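Local coordinates for protein Pre-mRNA-splicing factor 38 (Chaetomium thermophilum, PDB 5F5T) that is probably required for pre-mRNA splicing, as a nuclear spliceosome component of the PRP38 family, at residues Arg131-Val136 and Ser180-Arg185; Pro87-Ala92 and Ala123-Arg128; Tyr118-Ala123 and Asp146-Arg151. All coordinates share one frame; numbering follows the deposited sequence.

Contact 1. Residues Arg131-Val136 and Ser180-Arg185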
loop_
_atom_site.group_PDB
_atom_site.type_symbol
_atom_site.label_atom_id
_atom_site.label_comp_id
_atom_site.label_asym_id
_atom_site.label_seq_id
_atom_site.Cartn_x
_atom_site.Cartn_y
_atom_site.Cartn_z
ATOM N N ARG A 131 5.230 4.758 8.480
ATOM C CA ARG A 131 4.364 5.804 9.024
ATOM C C ARG A 131 3.192 5.236 9.811
ATOM O O ARG A 131 2.739 4.134 9.529
ATOM C CB ARG A 131 3.836 6.699 7.899
ATOM C CG ARG A 131 4.423 8.096 7.885
ATOM C CD ARG A 131 5.909 8.038 7.627
ATOM N NE ARG A 131 6.540 9.351 7.707
ATOM C CZ ARG A 131 7.848 9.546 7.582
ATOM N NH1 ARG A 131 8.652 8.513 7.371
ATOM N NH2 ARG A 131 8.352 10.772 7.665
ATOM N N PRO A 132 2.710 5.984 10.818
ATOM C CA PRO A 132 1.546 5.570 11.614
ATOM C C PRO A 132 0.302 5.370 10.743
ATOM O O PRO A 132 0.179 6.008 9.693
ATOM C CB PRO A 132 1.355 6.739 12.584
ATOM C CG PRO A 132 2.720 7.332 12.709
ATOM C CD PRO A 132 3.300 7.232 11.331
ATOM N N ASP A 133 -0.605 4.498 11.180
ATOM C CA ASP A 133 -1.683 4.028 10.315
ATOM C C ASP A 133 -2.619 5.137 9.832
ATOM O O ASP A 133 -2.943 5.201 8.642
ATOM C CB ASP A 133 -2.499 2.943 11.032
ATOM C CG ASP A 133 -2.867 3.325 12.454
ATOM O OD1 ASP A 133 -2.695 4.507 12.816
ATOM O OD2 ASP A 133 -3.330 2.442 13.208
ATOM N N LYS A 134 -3.015 6.027 10.738
ATOM C CA LYS A 134 -3.902 7.130 10.380
ATOM C C LYS A 134 -3.261 8.000 9.301
ATOM O O LYS A 134 -3.887 8.334 8.286
ATOM C CB LYS A 134 -4.256 7.960 11.612
ATOM C CG LYS A 134 -4.871 9.316 11.305
ATOM C CD LYS A 134 -5.192 10.063 12.591
ATOM C CE LYS A 134 -5.623 11.497 12.322
ATOM N NZ LYS A 134 -5.816 12.252 13.593
ATOM N N GLU A 135 -1.994 8.334 9.519
ATOM C CA GLU A 135 -1.243 9.144 8.574
ATOM C C GLU A 135 -1.134 8.437 7.233
ATOM O O GLU A 135 -1.209 9.072 6.187
ATOM C CB GLU A 135 0.149 9.455 9.123
ATOM C CG GLU A 135 0.727 10.776 8.645
ATOM C CD GLU A 135 2.176 10.952 9.050
ATOM O OE1 GLU A 135 2.926 11.623 8.308
ATOM O OE2 GLU A 135 2.565 10.423 10.112
ATOM N N VAL A 136 -0.965 7.122 7.269
ATOM C CA VAL A 136 -0.841 6.345 6.043
ATOM C C VAL A 136 -2.130 6.390 5.227
ATOM O O VAL A 136 -2.097 6.589 4.011
ATOM C CB VAL A 136 -0.473 4.892 6.342
ATOM C CG1 VAL A 136 -0.686 4.025 5.104
ATOM C CG2 VAL A 136 0.971 4.820 6.791
ATOM N N SER A 180 6.726 -7.770 4.401
ATOM C CA SER A 180 5.610 -7.767 5.333
ATOM C C SER A 180 5.442 -6.358 5.872
ATOM O O SER A 180 6.391 -5.759 6.384
ATOM C CB SER A 180 5.836 -8.757 6.470
ATOM O OG SER A 180 5.653 -10.087 6.024
ATOM N N LEU A 181 4.225 -5.840 5.776
ATOM C CA LEU A 181 3.953 -4.476 6.197
ATOM C C LEU A 181 3.440 -4.539 7.617
ATOM O O LEU A 181 2.700 -5.459 7.964
ATOM C CB LEU A 181 2.923 -3.820 5.280
ATOM C CG LEU A 181 2.970 -4.193 3.797
ATOM C CD1 LEU A 181 1.786 -3.587 3.049
ATOM C CD2 LEU A 181 4.281 -3.748 3.175
ATOM N N TRP A 182 3.851 -3.584 8.446
ATOM C CA TRP A 182 3.533 -3.655 9.864
ATOM C C TRP A 182 2.019 -3.650 9.981
ATOM O O TRP A 182 1.338 -2.912 9.257
ATOM C CB TRP A 182 4.132 -2.487 10.640
ATOM C CG TRP A 182 3.585 -1.159 10.246
ATOM C CD1 TRP A 182 3.870 -0.438 9.126
ATOM C CD2 TRP A 182 2.657 -0.380 11.003
ATOM N NE1 TRP A 182 3.160 0.743 9.133
ATOM C CE2 TRP A 182 2.410 0.800 10.280
ATOM C CE3 TRP A 182 2.010 -0.567 12.229
ATOM C CZ2 TRP A 182 1.539 1.786 10.740
ATOM C CZ3 TRP A 182 1.147 0.409 12.682
ATOM C CH2 TRP A 182 0.919 1.573 11.941
ATOM N N LYS A 183 1.489 -4.487 10.864
ATOM C CA LYS A 183 0.045 -4.608 10.976
ATOM C C LYS A 183 -0.572 -3.301 11.461
ATOM O O LYS A 183 -0.081 -2.681 12.402
ATOM C CB LYS A 183 -0.321 -5.771 11.900
ATOM C CG LYS A 183 0.057 -7.144 11.335
ATOM C CD LYS A 183 0.078 -8.214 12.413
ATOM C CE LYS A 183 0.610 -9.541 11.889
ATOM N NZ LYS A 183 -0.506 -10.525 11.778
ATOM N N MET A 184 -1.684 -2.922 10.842
ATOM C CA MET A 184 -2.329 -1.641 11.101
ATOM C C MET A 184 -3.700 -1.865 11.697
ATOM O O MET A 184 -4.290 -2.934 11.527
ATOM C CB MET A 184 -2.486 -0.833 9.815
ATOM C CG MET A 184 -1.229 -0.182 9.290
ATOM S SD MET A 184 -1.572 0.869 7.857
ATOM C CE MET A 184 0.029 1.616 7.658
ATOM N N ARG A 185 -4.200 -0.877 12.425
ATOM C CA ARG A 185 -5.598 -0.912 12.798
ATOM C C ARG A 185 -6.375 -0.747 11.500
ATOM O O ARG A 185 -5.993 0.044 10.638
ATOM C CB ARG A 185 -5.942 0.185 13.805
ATOM C CG ARG A 185 -5.018 0.243 15.014
ATOM C CD ARG A 185 -5.421 1.372 15.952
ATOM N NE ARG A 185 -4.936 2.657 15.460
ATOM C CZ ARG A 185 -4.717 3.725 16.220
ATOM N NH1 ARG A 185 -4.950 3.677 17.522
ATOM N NH2 ARG A 185 -4.269 4.845 15.670
#
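The Trp182 indole meets Arg131-Val136 with its rim and Met184 with one face. Its six-membered ring points CZ2 and CH2 at the backbone entering helix 133-140, in the mostly helical PRP38 family domain: Pro132 C and Asp133 N lie at the edge in the ring plane, with Asp133 N 3.4 Å from Trp182 CH2. Over one face Met184 CG stands 3.7 Å above the plane, displaced toward the rim, and the guanidinium of Arg128 on helix 117-130 adds a cation-pi contact from that same side. Trp182 CG sits between the backbone N and the carbonyl carbon (chi1 64°), which turns the indole toward Arg131-Val136.

The second flat pair is a carboxylate against a guanidinium. Their planes differ by 9°, and Arg185 grips Asp133 side-on with two nitrogens, one to each oxygen: NE reaches Asp133 OD2 at 2.8 Å and NH2 reaches Asp133 OD1 at 3.3 Å. Both oxygens are met on their syn sides. Asp133 OD1 accepts a further bond on its anti side from Lys134 N, well out of the carboxylate plane, so this oxygen has two donors and the carboxylate is restrained in its rotation. Pro132 is the N-cap of helix 133-140, and the negative charge of Asp133 in its first turn probably interacts favourably with the helix dipole.

From the indole face Met184 runs on past Asp133 toward Val136, its chain extended beyond CG (chi2 -175°). Its sulfur passes Asp133 CB at 3.9 Å; Trp182 thus meets the N-cap and Met184 the first turn. The chain ends in the methyl Met184 CE, 3.5 Å from Val136 CG2.

Contact 2. Residues Pro87-Ala92 and Ala123-Arg128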
loop_
_atom_site.group_PDB
_atom_site.type_symbol
_atom_site.label_atom_id
_atom_site.label_comp_id
_atom_site.label_asym_id
_atom_site.label_seq_id
_atom_site.Cartn_x
_atom_site.Cartn_y
_atom_site.Cartn_z
ATOM N N PRO A 87 15.151 -3.375 -8.579
ATOM C CA PRO A 87 15.746 -2.077 -8.258
ATOM C C PRO A 87 14.823 -1.268 -7.352
ATOM O O PRO A 87 15.285 -0.556 -6.464
ATOM C CB PRO A 87 15.892 -1.421 -9.631
ATOM C CG PRO A 87 16.115 -2.585 -10.554
ATOM C CD PRO A 87 15.164 -3.637 -10.032
ATOM N N PHE A 88 13.521 -1.419 -7.567
ATOM C CA PHE A 88 12.510 -0.765 -6.748
ATOM C C PHE A 88 12.665 -1.135 -5.273
ATOM O O PHE A 88 12.702 -0.259 -4.400
ATOM C CB PHE A 88 11.121 -1.138 -7.266
ATOM C CG PHE A 88 9.991 -0.530 -6.490
ATOM C CD1 PHE A 88 9.563 0.756 -6.761
ATOM C CD2 PHE A 88 9.318 -1.267 -5.528
ATOM C CE1 PHE A 88 8.512 1.311 -6.061
ATOM C CE2 PHE A 88 8.263 -0.715 -4.826
ATOM C CZ PHE A 88 7.860 0.575 -5.093
ATOM N N LEU A 89 12.775 -2.433 -5.005
ATOM C CA LEU A 89 12.932 -2.924 -3.641
ATOM C C LEU A 89 14.241 -2.443 -3.030
ATOM O O LEU A 89 14.277 -2.014 -1.874
ATOM C CB LEU A 89 12.877 -4.448 -3.606
ATOM C CG LEU A 89 12.877 -5.070 -2.211
ATOM C CD1 LEU A 89 11.749 -4.493 -1.376
ATOM C CD2 LEU A 89 12.753 -6.580 -2.303
ATOM N N CYS A 90 15.310 -2.501 -3.821
ATOM C CA CYS A 90 16.625 -2.080 -3.358
ATOM C C CYS A 90 16.606 -0.617 -2.948
ATOM O O CYS A 90 17.169 -0.241 -1.921
ATOM C CB CYS A 90 17.675 -2.300 -4.446
ATOM S SG CYS A 90 17.951 -4.028 -4.871
ATOM N N LEU A 91 15.945 0.203 -3.756
ATOM C CA LEU A 91 15.834 1.623 -3.467
ATOM C C LEU A 91 14.964 1.858 -2.245
ATOM O O LEU A 91 15.210 2.786 -1.478
ATOM C CB LEU A 91 15.283 2.376 -4.677
ATOM C CG LEU A 91 16.307 2.512 -5.802
ATOM C CD1 LEU A 91 15.725 3.228 -7.007
ATOM C CD2 LEU A 91 17.535 3.249 -5.286
ATOM N N ALA A 92 13.954 1.014 -2.053
ATOM C CA ALA A 92 13.147 1.102 -0.841
ATOM C C ALA A 92 14.019 0.849 0.386
ATOM O O ALA A 92 13.937 1.572 1.381
ATOM C CB ALA A 92 11.996 0.117 -0.889
ATOM N N ALA A 123 7.634 6.111 -2.922
ATOM C CA ALA A 123 7.330 6.951 -1.769
ATOM C C ALA A 123 6.149 6.391 -0.989
ATOM O O ALA A 123 6.170 6.356 0.236
ATOM C CB ALA A 123 7.055 8.379 -2.207
ATOM N N ALA A 124 5.120 5.951 -1.704
ATOM C CA ALA A 124 3.944 5.378 -1.069
ATOM C C ALA A 124 4.312 4.101 -0.321
ATOM O O ALA A 124 3.855 3.877 0.801
ATOM C CB ALA A 124 2.866 5.101 -2.096
ATOM N N PHE A 125 5.152 3.279 -0.946
ATOM C CA PHE A 125 5.621 2.042 -0.328
ATOM C C PHE A 125 6.337 2.359 0.982
ATOM O O PHE A 125 6.008 1.807 2.036
ATOM C CB PHE A 125 6.556 1.296 -1.283
ATOM C CG PHE A 125 6.959 -0.078 -0.811
ATOM C CD1 PHE A 125 6.066 -0.891 -0.136
ATOM C CD2 PHE A 125 8.239 -0.556 -1.052
ATOM C CE1 PHE A 125 6.441 -2.156 0.290
ATOM C CE2 PHE A 125 8.620 -1.817 -0.627
ATOM C CZ PHE A 125 7.719 -2.619 0.044
ATOM N N TYR A 126 7.275 3.299 0.911
ATOM C CA TYR A 126 8.072 3.692 2.065
ATOM C C TYR A 126 7.196 4.255 3.179
ATOM O O TYR A 126 7.433 3.999 4.361
ATOM C CB TYR A 126 9.130 4.719 1.654
ATOM C CG TYR A 126 10.050 5.113 2.785
ATOM C CD1 TYR A 126 11.111 4.299 3.154
ATOM C CD2 TYR A 126 9.851 6.291 3.490
ATOM C CE1 TYR A 126 11.951 4.649 4.191
ATOM C CE2 TYR A 126 10.686 6.650 4.528
ATOM C CZ TYR A 126 11.735 5.826 4.875
ATOM O OH TYR A 126 12.569 6.179 5.911
ATOM N N ILE A 127 6.190 5.033 2.793
ATOM C CA ILE A 127 5.262 5.607 3.754
ATOM C C ILE A 127 4.488 4.499 4.462
ATOM O O ILE A 127 4.351 4.516 5.685
ATOM C CB ILE A 127 4.284 6.586 3.080
ATOM C CG1 ILE A 127 5.011 7.884 2.719
ATOM C CG2 ILE A 127 3.100 6.881 3.995
ATOM C CD1 ILE A 127 4.112 8.957 2.140
ATOM N N ARG A 128 4.010 3.524 3.695
ATOM C CA ARG A 128 3.287 2.395 4.273
ATOM C C ARG A 128 4.180 1.632 5.247
ATOM O O ARG A 128 3.720 1.132 6.276
ATOM C CB ARG A 128 2.775 1.458 3.176
ATOM C CG ARG A 128 2.178 0.162 3.704
ATOM C CD ARG A 128 0.858 0.445 4.409
ATOM N NE ARG A 128 0.217 -0.759 4.932
ATOM C CZ ARG A 128 0.602 -1.409 6.026
ATOM N NH1 ARG A 128 1.642 -0.983 6.728
ATOM N NH2 ARG A 128 -0.050 -2.494 6.413
#
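Phe88 and Phe125 meet between two helices in the buried core of the mostly helical PRP38 domain. The short axes of 87-92 and 123-128 approach to 10.4 Å and cross at -48°, and every touching residue is buried.

The aromatic part is one pair of rings. Their planes are only 22° apart, yet the centroids are separated by 5.8 Å, so the rings are slid past one another and barely overlap; this is not a full offset stack. Contact is made by Phe88 CE2, which approaches Phe125 CD2 to 3.8 Å, while Phe88 CZ comes near Phe125 CB. Phe125 holds CG anti to its own nitrogen (chi1 -173°), and its ring thus projects across the interface toward helix 87-98.

Aliphatic groups also touch that ring. The methyl Leu89 CD1 lies at its edge, near the plane, 4.2 Å from Phe125 CE2. Ala92 CB faces the other helix and approaches the same ring obliquely, 3.8 Å from Phe125 CD2. An alanine in place of Phe125 would remove the ring and would probably open a gap beside Phe88, Leu89 and Ala92, leaving those three side chains without their shared partner. Beyond the two segments, Leu170 of helix 163-172 also packs on Phe125.

The remaining approach joins backbone to ring. Ala92 and Tyr126 have the nearest CA atoms of the two segments, at 6.4 Å, and there Ala92 O stands 4.3 Å from Tyr126 CD1.

Contact 3. Residues Tyr118-Ala123 and Asp146-Arg151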
loop_
_atom_site.group_PDB
_atom_site.type_symbol
_atom_site.label_atom_id
_atom_site.label_comp_id
_atom_site.label_asym_id
_atom_site.label_seq_id
_atom_site.Cartn_x
_atom_site.Cartn_y
_atom_site.Cartn_z
ATOM N N TYR A 118 6.742 5.944 -10.802
ATOM C CA TYR A 118 7.442 4.960 -9.973
ATOM C C TYR A 118 8.043 5.617 -8.727
ATOM O O TYR A 118 8.205 4.972 -7.693
ATOM C CB TYR A 118 8.512 4.230 -10.786
ATOM C CG TYR A 118 7.901 3.235 -11.743
ATOM C CD1 TYR A 118 7.319 2.067 -11.272
ATOM C CD2 TYR A 118 7.848 3.492 -13.108
ATOM C CE1 TYR A 118 6.729 1.165 -12.133
ATOM C CE2 TYR A 118 7.254 2.593 -13.981
ATOM C CZ TYR A 118 6.697 1.431 -13.485
ATOM O OH TYR A 118 6.106 0.532 -14.339
ATOM N N LEU A 119 8.363 6.903 -8.818
ATOM C CA LEU A 119 8.820 7.635 -7.642
ATOM C C LEU A 119 7.685 7.720 -6.620
ATOM O O LEU A 119 7.908 7.585 -5.414
ATOM C CB LEU A 119 9.310 9.034 -8.014
ATOM C CG LEU A 119 9.869 9.857 -6.852
ATOM C CD1 LEU A 119 10.930 9.051 -6.105
ATOM C CD2 LEU A 119 10.455 11.160 -7.353
ATOM N N ARG A 120 6.468 7.953 -7.109
ATOM C CA ARG A 120 5.292 7.985 -6.243
ATOM C C ARG A 120 5.027 6.617 -5.644
ATOM O O ARG A 120 4.635 6.505 -4.483
ATOM C CB ARG A 120 4.053 8.474 -7.005
ATOM C CG ARG A 120 2.770 8.379 -6.191
ATOM C CD ARG A 120 1.627 9.191 -6.774
ATOM N NE ARG A 120 2.018 10.573 -7.022
ATOM C CZ ARG A 120 1.246 11.477 -7.613
ATOM N NH1 ARG A 120 1.697 12.710 -7.792
ATOM N NH2 ARG A 120 0.028 11.152 -8.028
ATOM N N ALA A 121 5.226 5.577 -6.449
ATOM C CA ALA A 121 5.033 4.213 -5.971
ATOM C C ALA A 121 6.018 3.897 -4.851
ATOM O O ALA A 121 5.645 3.335 -3.820
ATOM C CB ALA A 121 5.190 3.225 -7.107
ATOM N N LEU A 122 7.271 4.298 -5.052
ATOM C CA LEU A 122 8.317 4.093 -4.063
ATOM C C LEU A 122 8.007 4.844 -2.780
ATOM O O LEU A 122 8.077 4.279 -1.690
ATOM C CB LEU A 122 9.670 4.553 -4.609
ATOM C CG LEU A 122 10.871 4.301 -3.691
ATOM C CD1 LEU A 122 10.871 2.859 -3.197
ATOM C CD2 LEU A 122 12.191 4.656 -4.362
ATOM N N ALA A 123 7.634 6.111 -2.922
ATOM C CA ALA A 123 7.330 6.951 -1.769
ATOM C C ALA A 123 6.149 6.391 -0.989
ATOM O O ALA A 123 6.170 6.356 0.236
ATOM C CB ALA A 123 7.055 8.379 -2.207
ATOM N N ASP A 146 -5.124 8.216 -8.824
ATOM C CA ASP A 146 -4.027 8.134 -9.780
ATOM C C ASP A 146 -4.190 6.847 -10.586
ATOM O O ASP A 146 -4.061 5.741 -10.058
ATOM C CB ASP A 146 -2.679 8.167 -9.054
ATOM C CG ASP A 146 -1.500 8.372 -9.991
ATOM O OD1 ASP A 146 -1.641 8.167 -11.216
ATOM O OD2 ASP A 146 -0.415 8.740 -9.489
ATOM N N ARG A 147 -4.467 7.000 -11.873
ATOM C CA ARG A 147 -4.853 5.875 -12.712
ATOM C C ARG A 147 -3.746 5.462 -13.674
ATOM O O ARG A 147 -3.961 4.628 -14.552
ATOM C CB ARG A 147 -6.117 6.228 -13.497
ATOM C CG ARG A 147 -5.852 7.134 -14.685
ATOM C CD ARG A 147 -7.113 7.400 -15.476
ATOM N NE ARG A 147 -7.695 8.699 -15.160
ATOM C CZ ARG A 147 -7.745 9.713 -16.016
ATOM N NH1 ARG A 147 -7.243 9.573 -17.238
ATOM N NH2 ARG A 147 -8.295 10.864 -15.653
ATOM N N ARG A 148 -2.560 6.034 -13.494
ATOM C CA ARG A 148 -1.434 5.755 -14.377
ATOM C C ARG A 148 -1.032 4.285 -14.325
ATOM O O ARG A 148 -1.082 3.653 -13.273
ATOM C CB ARG A 148 -0.235 6.640 -14.014
ATOM C CG ARG A 148 -0.394 8.097 -14.424
ATOM C CD ARG A 148 0.790 8.943 -13.958
ATOM N NE ARG A 148 0.888 8.999 -12.502
ATOM C CZ ARG A 148 1.879 9.587 -11.841
ATOM N NH1 ARG A 148 2.863 10.179 -12.506
ATOM N NH2 ARG A 148 1.886 9.584 -10.515
ATOM N N LYS A 149 -0.623 3.751 -15.471
ATOM C CA LYS A 149 -0.229 2.352 -15.570
ATOM C C LYS A 149 1.146 2.078 -14.970
ATOM O O LYS A 149 2.080 2.862 -15.138
ATOM C CB LYS A 149 -0.241 1.912 -17.032
ATOM C CG LYS A 149 -1.564 2.119 -17.727
ATOM C CD LYS A 149 -1.459 1.778 -19.194
ATOM C CE LYS A 149 -2.787 2.003 -19.896
ATOM N NZ LYS A 149 -2.685 1.728 -21.345
ATOM N N LEU A 150 1.263 0.937 -14.300
ATOM C CA LEU A 150 2.524 0.467 -13.741
ATOM C C LEU A 150 2.751 -0.983 -14.144
ATOM O O LEU A 150 1.796 -1.739 -14.336
ATOM C CB LEU A 150 2.527 0.576 -12.216
ATOM C CG LEU A 150 2.389 1.942 -11.546
ATOM C CD1 LEU A 150 2.361 1.761 -10.038
ATOM C CD2 LEU A 150 3.517 2.871 -11.957
ATOM N N ARG A 151 4.014 -1.381 -14.243
ATOM C CA ARG A 151 4.328 -2.775 -14.508
ATOM C C ARG A 151 4.638 -3.441 -13.175
ATOM O O ARG A 151 5.272 -2.845 -12.302
ATOM C CB ARG A 151 5.519 -2.928 -15.454
ATOM C CG ARG A 151 5.338 -2.270 -16.808
ATOM C CD ARG A 151 4.264 -2.893 -17.677
ATOM N NE ARG A 151 4.290 -4.338 -17.822
ATOM C CZ ARG A 151 3.304 -5.010 -18.407
ATOM N NH1 ARG A 151 2.253 -4.345 -18.866
ATOM N NH2 ARG A 151 3.352 -6.329 -18.529
#
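Asp146 OD2 takes bonds from two arginines, one from each segment. Arg148 NH2 meets the syn lone pair of OD2 at 2.7 Å, with OD2 in the Arg148 guanidinium plane, whereas Arg120 NH2, coming from the helix at 2.9 Å, makes only a weak bond. The other oxygen, OD1, accepts from Arg148 NE on its syn side and from the backbone Arg148 N at 3.3 Å on its anti side, the latter closing an Asx turn. Arg148 therefore holds the carboxylate side-on with NE and NH2, fixing its rotation, while the Arg120 guanidinium is set 76° from the carboxylate plane. Arg148 NH2 also lies over one face of that guanidinium, 3.3 Å above it; the shared aspartate probably offsets the two positive charges in this salt-bridge network. Arg120 is steadied further by a bond from its NE to Leu109 O of helix 102-115.

Farther along the segment, in strand 149-153, Tyr118 reaches the backbone. Arg151 N donates to Tyr118 OH at 2.8 Å, nearly straight at 167° and near the ring plane. One face of the same ring receives Leu150 CD2 in a CH-pi contact, 3.9 Å from the centroid and toward the rim. The tyrosine CG is anti to its carbonyl carbon (chi1 -74°), which carries the ring past Leu150, the two side chains running in opposite directions. Leu150 CD1 meets Ala121 CB more loosely, at 4.3 Å.

The contact lays strand 149-153, half of a hairpin with strand 158-162, across helix 117-130. Met163 of helix 163-172 touches Arg120, Asp146 and Leu150, Val68 of helix 61-71 packs on Tyr118, and an acidic side chain of another protein chain accepts from Lys149 N.

Helix 117-130 ties the three sites together. Contacts 2 and 3 both use it, share Ala123 and have centres about 11 Å apart; they meet where Phe88 CE1 packs 3.4 Å from Leu122 N and Leu122 CD1 lies on Ala92. Contact 1 is about 15 Å from contact 2 between centres, and the far end of the same helix bridges them: Arg128 NH2 lies 3.2 Å from Trp182 O, a probable hydrogen bond, beside Leu181. Contacts 1 and 3 do not touch, with centres about 20 Å and nearest atoms about 8 Å apart. Along the chain, contact 2 closes before contact 1 opens, while contact 3 interleaves with both.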